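Local coordinates for probable primosomal replication protein n (PDB 4FDB), which probably binds single-stranded DNA as a homodimer and takes part in restarting stalled replication forks, stabilising PriA on DNA and promoting its complex with DnaT, at residues A[18-21]-A[25-28]; A[48-53]-A[75-80]. The protein carries 3 engineered substitutions. One frame throughout, in Å; residues are numbered along the deposited sequence.

Interaction 1: residues A[18-21]-A[25-28]; sequences RYTP and PIVN
The guanidinium of Arg18 has the CG2 methyl of Ile26 over one face, displaced toward the rim and 3.6 Å from NH2, while the carboxamide of Asn28 meets its edge. The two planar groups are nearly coplanar, 17° apart, and both NE and NH2 donate to the same oxygen: Arg18 NE lies 2.9 Å from Asn28 OD1 and Arg18 NH2 also 2.9 Å. NE approaches close to the line of the C=O bond, whereas NH2 falls on a lone pair in the carbonyl plane. An extended chain from CG to NE, following a chi1 of 62°, carries the group past Ile26 to Asn28.

The backbones of Arg18 and Ile26 form an antiparallel hydrogen-bonded pair: Arg18 N donates to Ile26 O at 3.1 Å and Ile26 N to Arg18 O at 2.8 Å. The next pair toward the turn, Tyr19 and Pro25, is non-hydrogen-bonded, with side chains on the other face of the sheet, where Tyr19 CE1 packs 3.9 Å from Pro25 CB. Thr20 CG2 lies 4.0 Å from Ile26 CG1, while its hydroxyl bonds to Val24 N within the turn.

This is the end of the beta hairpin of strands 3-19 and 25-37. Both side-chain bonds are bent at hydrogen and share one acceptor, so the fork restrains rotation of both planar groups, and the positive charge of Arg18 would be expected to polarise the amide carbonyl.

Interaction 2: residues A[48-53]-A[75-80]; sequences FSIEAL and GFLARK
Lys80, just past the end of strand 70-79, reaches Glu51 of strand 44-55, and between them they account for most of the buried surface. The ammonium arrives beside the base of the glutamate: Lys80 NZ is 3.8 Å from Glu51 CB and 3.9 Å from Glu51 OE1, a long salt bridge. Both chains are bent at chi2, at -77° in Glu51 and 76° in Lys80. The glutamate bend folds the carboxylate back, so that OE1 lies near the ammonium that already sits beside CB. At this separation the attraction is probably weak and mainly electrostatic.

The two strands are not bonded neighbours. Strand 87-96 lies between them in the sheet, and Glu51 and Leu53 make their backbone hydrogen bonds to Phe89. Even the nearest CA pair, Glu51 CA and Lys80 CA, is 9.1 Å apart, so side chains alone span the contact, as across the curved sheet of an OB fold, the clan to which this family belongs.

On the buried side, Ile50 and Leu77 touch by their terminal methyls, Ile50 CD1 being 4.4 Å from Leu77 CD2. An extended Ile50 chain places CD1 against Leu77, while Leu7 of strand 3-19 packs against Ile50.

In the fold
From the N terminus, strand 3-19 leads into interaction 1, which closes a short turn of three residues between 18-21 and 25-28 and joins the first two strands of the sheet. Strand 25-37 then leads on to its sheet neighbour 44-55, where interaction 2 opens; it closes 21 residues later, after helix 57-62, when 75-80 returns on strand 70-79. The loops are therefore in series, neither nesting nor crossing. Their centres are about 15 Å apart, yet they touch: Val27 O lies 3.5 Å from Leu53 CB, and Asn28 ND2 lies 3.5 Å from Lys80 NZ as packing. Strand 25-37 thus connects the hairpin end to the cross-sheet contact.

Interaction 1: residues A[18-21]-A[25-28]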
loop_
_atom_site.group_PDB
_atom_site.type_symbol
_atom_site.label_atom_id
_atom_site.label_comp_id
_atom_site.label_asym_id
_atom_site.label_seq_id
_atom_site.Cartn_x
_atom_site.Cartn_y
_atom_site.Cartn_z
ATOM N N ARG A 18 17.380 13.265 -7.356
ATOM C CA ARG A 18 17.903 14.094 -6.276
ATOM C C ARG A 18 18.693 13.190 -5.331
ATOM O O ARG A 18 18.733 11.977 -5.520
ATOM C CB ARG A 18 16.762 14.781 -5.520
ATOM C CG ARG A 18 15.800 13.819 -4.854
ATOM C CD ARG A 18 14.656 14.573 -4.189
ATOM N NE ARG A 18 13.629 13.672 -3.685
ATOM C CZ ARG A 18 13.611 13.172 -2.454
ATOM N NH1 ARG A 18 14.576 13.478 -1.598
ATOM N NH2 ARG A 18 12.628 12.365 -2.076
ATOM N N TYR A 19 19.327 13.778 -4.324
ATOM C CA TYR A 19 20.204 13.016 -3.451
ATOM C C TYR A 19 19.919 13.347 -1.997
ATOM O O TYR A 19 19.626 14.494 -1.665
ATOM C CB TYR A 19 21.672 13.317 -3.771
ATOM C CG TYR A 19 22.018 13.023 -5.210
ATOM C CD1 TYR A 19 22.666 11.846 -5.565
ATOM C CD2 TYR A 19 21.664 13.907 -6.219
ATOM C CE1 TYR A 19 22.959 11.564 -6.893
ATOM C CE2 TYR A 19 21.947 13.632 -7.543
ATOM C CZ TYR A 19 22.593 12.464 -7.872
ATOM O OH TYR A 19 22.874 12.206 -9.195
ATOM N N THR A 20 19.994 12.333 -1.145
ATOM C CA THR A 20 19.986 12.559 0.299
ATOM C C THR A 20 21.294 13.224 0.714
ATOM O O THR A 20 22.257 13.264 -0.053
ATOM C CB THR A 20 19.863 11.237 1.078
ATOM O OG1 THR A 20 21.103 10.522 0.993
ATOM C CG2 THR A 20 18.722 10.397 0.549
ATOM N N PRO A 21 21.346 13.760 1.944
ATOM C CA PRO A 21 22.616 14.290 2.447
ATOM C C PRO A 21 23.785 13.292 2.396
ATOM O O PRO A 21 24.935 13.721 2.307
ATOM C CB PRO A 21 22.286 14.643 3.896
ATOM C CG PRO A 21 20.843 15.018 3.852
ATOM C CD PRO A 21 20.208 14.144 2.798
ATOM N N PRO A 25 21.069 8.437 -4.145
ATOM C CA PRO A 25 20.120 8.994 -5.114
ATOM C C PRO A 25 18.696 8.522 -4.885
ATOM O O PRO A 25 18.479 7.368 -4.525
ATOM C CB PRO A 25 20.625 8.454 -6.457
ATOM C CG PRO A 25 21.377 7.219 -6.130
ATOM C CD PRO A 25 21.935 7.399 -4.729
ATOM N N ILE A 26 17.743 9.414 -5.133
ATOM C CA ILE A 26 16.324 9.097 -5.041
ATOM C C ILE A 26 15.634 9.570 -6.299
ATOM O O ILE A 26 15.840 10.704 -6.716
ATOM C CB ILE A 26 15.672 9.906 -3.926
ATOM C CG1 ILE A 26 16.418 9.711 -2.605
ATOM C CG2 ILE A 26 14.186 9.566 -3.825
ATOM C CD1 ILE A 26 16.224 8.366 -2.003
ATOM N N VAL A 27 14.810 8.709 -6.886
ATOM C CA VAL A 27 13.917 9.126 -7.967
ATOM C C VAL A 27 12.477 8.952 -7.504
ATOM O O VAL A 27 12.036 7.836 -7.244
ATOM C CB VAL A 27 14.178 8.343 -9.280
ATOM C CG1 VAL A 27 13.067 8.594 -10.300
ATOM C CG2 VAL A 27 15.531 8.738 -9.875
ATOM N N ASN A 28 11.770 10.068 -7.365
ATOM C CA ASN A 28 10.341 10.054 -7.087
ATOM C C ASN A 28 9.563 9.848 -8.370
ATOM O O ASN A 28 9.919 10.388 -9.409
ATOM C CB ASN A 28 9.920 11.372 -6.456
ATOM C CG ASN A 28 10.374 11.491 -5.019
ATOM O OD1 ASN A 28 11.465 11.979 -4.744
ATOM N ND2 ASN A 28 9.535 11.040 -4.096
#

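Interaction 2: residues A[48-53]-A[75-80]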
loop_
_atom_site.group_PDB
_atom_site.type_symbol
_atom_site.label_atom_id
_atom_site.label_comp_id
_atom_site.label_asym_id
_atom_site.label_seq_id
_atom_site.Cartn_x
_atom_site.Cartn_y
_atom_site.Cartn_z
ATOM N N PHE A 48 -6.236 3.548 -9.402
ATOM C CA PHE A 48 -5.701 4.632 -8.594
ATOM C C PHE A 48 -4.295 4.958 -9.057
ATOM O O PHE A 48 -3.677 4.191 -9.810
ATOM C CB PHE A 48 -5.696 4.253 -7.090
ATOM C CG PHE A 48 -4.821 3.075 -6.753
ATOM C CD1 PHE A 48 -3.493 3.263 -6.369
ATOM C CD2 PHE A 48 -5.328 1.786 -6.792
ATOM C CE1 PHE A 48 -2.681 2.182 -6.056
ATOM C CE2 PHE A 48 -4.514 0.703 -6.485
ATOM C CZ PHE A 48 -3.201 0.898 -6.107
ATOM N N SER A 49 -3.784 6.094 -8.598
ATOM C CA SER A 49 -2.386 6.421 -8.805
ATOM C C SER A 49 -1.722 6.494 -7.439
ATOM O O SER A 49 -2.389 6.761 -6.436
ATOM C CB SER A 49 -2.253 7.746 -9.534
ATOM O OG SER A 49 -2.777 7.620 -10.849
ATOM N N ILE A 50 -0.427 6.226 -7.404
ATOM C CA ILE A 50 0.281 6.218 -6.124
ATOM C C ILE A 50 1.680 6.801 -6.300
ATOM O O ILE A 50 2.356 6.540 -7.297
ATOM C CB ILE A 50 0.323 4.793 -5.534
ATOM C CG1 ILE A 50 0.869 4.807 -4.103
ATOM C CG2 ILE A 50 1.110 3.848 -6.455
ATOM C CD1 ILE A 50 0.812 3.428 -3.422
ATOM N N GLU A 51 2.094 7.646 -5.354
ATOM C CA GLU A 51 3.453 8.160 -5.370
ATOM C C GLU A 51 4.416 7.065 -4.951
ATOM O O GLU A 51 4.158 6.334 -3.994
ATOM C CB GLU A 51 3.572 9.363 -4.422
ATOM C CG GLU A 51 2.801 10.595 -4.903
ATOM C CD GLU A 51 3.515 11.350 -6.023
ATOM O OE1 GLU A 51 4.689 11.025 -6.315
ATOM O OE2 GLU A 51 2.903 12.273 -6.614
ATOM N N ALA A 52 5.527 6.942 -5.673
ATOM C CA ALA A 52 6.514 5.921 -5.365
ATOM C C ALA A 52 7.897 6.545 -5.416
ATOM O O ALA A 52 8.060 7.699 -5.839
ATOM C CB ALA A 52 6.416 4.754 -6.353
ATOM N N LEU A 53 8.886 5.788 -4.976
ATOM C CA LEU A 53 10.261 6.228 -5.143
ATOM C C LEU A 53 11.203 5.044 -5.148
ATOM O O LEU A 53 10.896 3.983 -4.603
ATOM C CB LEU A 53 10.648 7.265 -4.083
ATOM C CG LEU A 53 10.852 6.871 -2.622
ATOM C CD1 LEU A 53 12.228 6.233 -2.382
ATOM C CD2 LEU A 53 10.705 8.097 -1.752
ATOM N N GLY A 75 7.800 -3.751 -2.808
ATOM C CA GLY A 75 8.448 -2.841 -1.894
ATOM C C GLY A 75 7.610 -2.655 -0.673
ATOM O O GLY A 75 6.876 -3.575 -0.284
ATOM N N PHE A 76 7.721 -1.479 -0.067
ATOM C CA PHE A 76 7.037 -1.235 1.201
ATOM C C PHE A 76 6.467 0.165 1.258
ATOM O O PHE A 76 6.874 1.028 0.502
ATOM C CB PHE A 76 7.989 -1.469 2.379
ATOM C CG PHE A 76 9.206 -0.563 2.393
ATOM C CD1 PHE A 76 9.215 0.603 3.152
ATOM C CD2 PHE A 76 10.351 -0.905 1.684
ATOM C CE1 PHE A 76 10.347 1.423 3.197
ATOM C CE2 PHE A 76 11.483 -0.090 1.713
ATOM C CZ PHE A 76 11.476 1.079 2.453
ATOM N N LEU A 77 5.485 0.378 2.132
ATOM C CA LEU A 77 4.924 1.713 2.308
ATOM C C LEU A 77 5.659 2.454 3.424
ATOM O O LEU A 77 6.123 1.845 4.377
ATOM C CB LEU A 77 3.446 1.627 2.688
ATOM C CG LEU A 77 2.544 1.039 1.607
ATOM C CD1 LEU A 77 1.109 0.952 2.136
ATOM C CD2 LEU A 77 2.603 1.888 0.346
ATOM N N ALA A 78 5.732 3.776 3.311
ATOM C CA ALA A 78 6.316 4.600 4.356
ATOM C C ALA A 78 5.716 5.987 4.292
ATOM O O ALA A 78 4.989 6.296 3.359
ATOM C CB ALA A 78 7.827 4.656 4.226
ATOM N N ARG A 79 5.972 6.788 5.324
ATOM C CA ARG A 79 5.549 8.179 5.341
ATOM C C ARG A 79 6.431 8.991 4.411
ATOM O O ARG A 79 7.643 8.763 4.341
ATOM C CB ARG A 79 5.661 8.761 6.748
ATOM C CG ARG A 79 4.452 8.555 7.618
ATOM C CD ARG A 79 4.582 9.362 8.907
ATOM N NE ARG A 79 3.438 9.164 9.792
ATOM C CZ ARG A 79 3.540 8.885 11.087
ATOM N NH1 ARG A 79 4.739 8.776 11.647
ATOM N NH2 ARG A 79 2.446 8.715 11.822
ATOM N N LYS A 80 5.817 9.938 3.706
ATOM C CA LYS A 80 6.528 10.838 2.803
ATOM C C LYS A 80 7.607 11.612 3.559
ATOM O O LYS A 80 8.771 11.637 3.151
ATOM C CB LYS A 80 5.536 11.816 2.166
ATOM C CG LYS A 80 6.037 12.533 0.921
ATOM C CD LYS A 80 6.022 11.610 -0.280
ATOM C CE LYS A 80 6.275 12.365 -1.579
ATOM N NZ LYS A 80 6.296 11.444 -2.755
#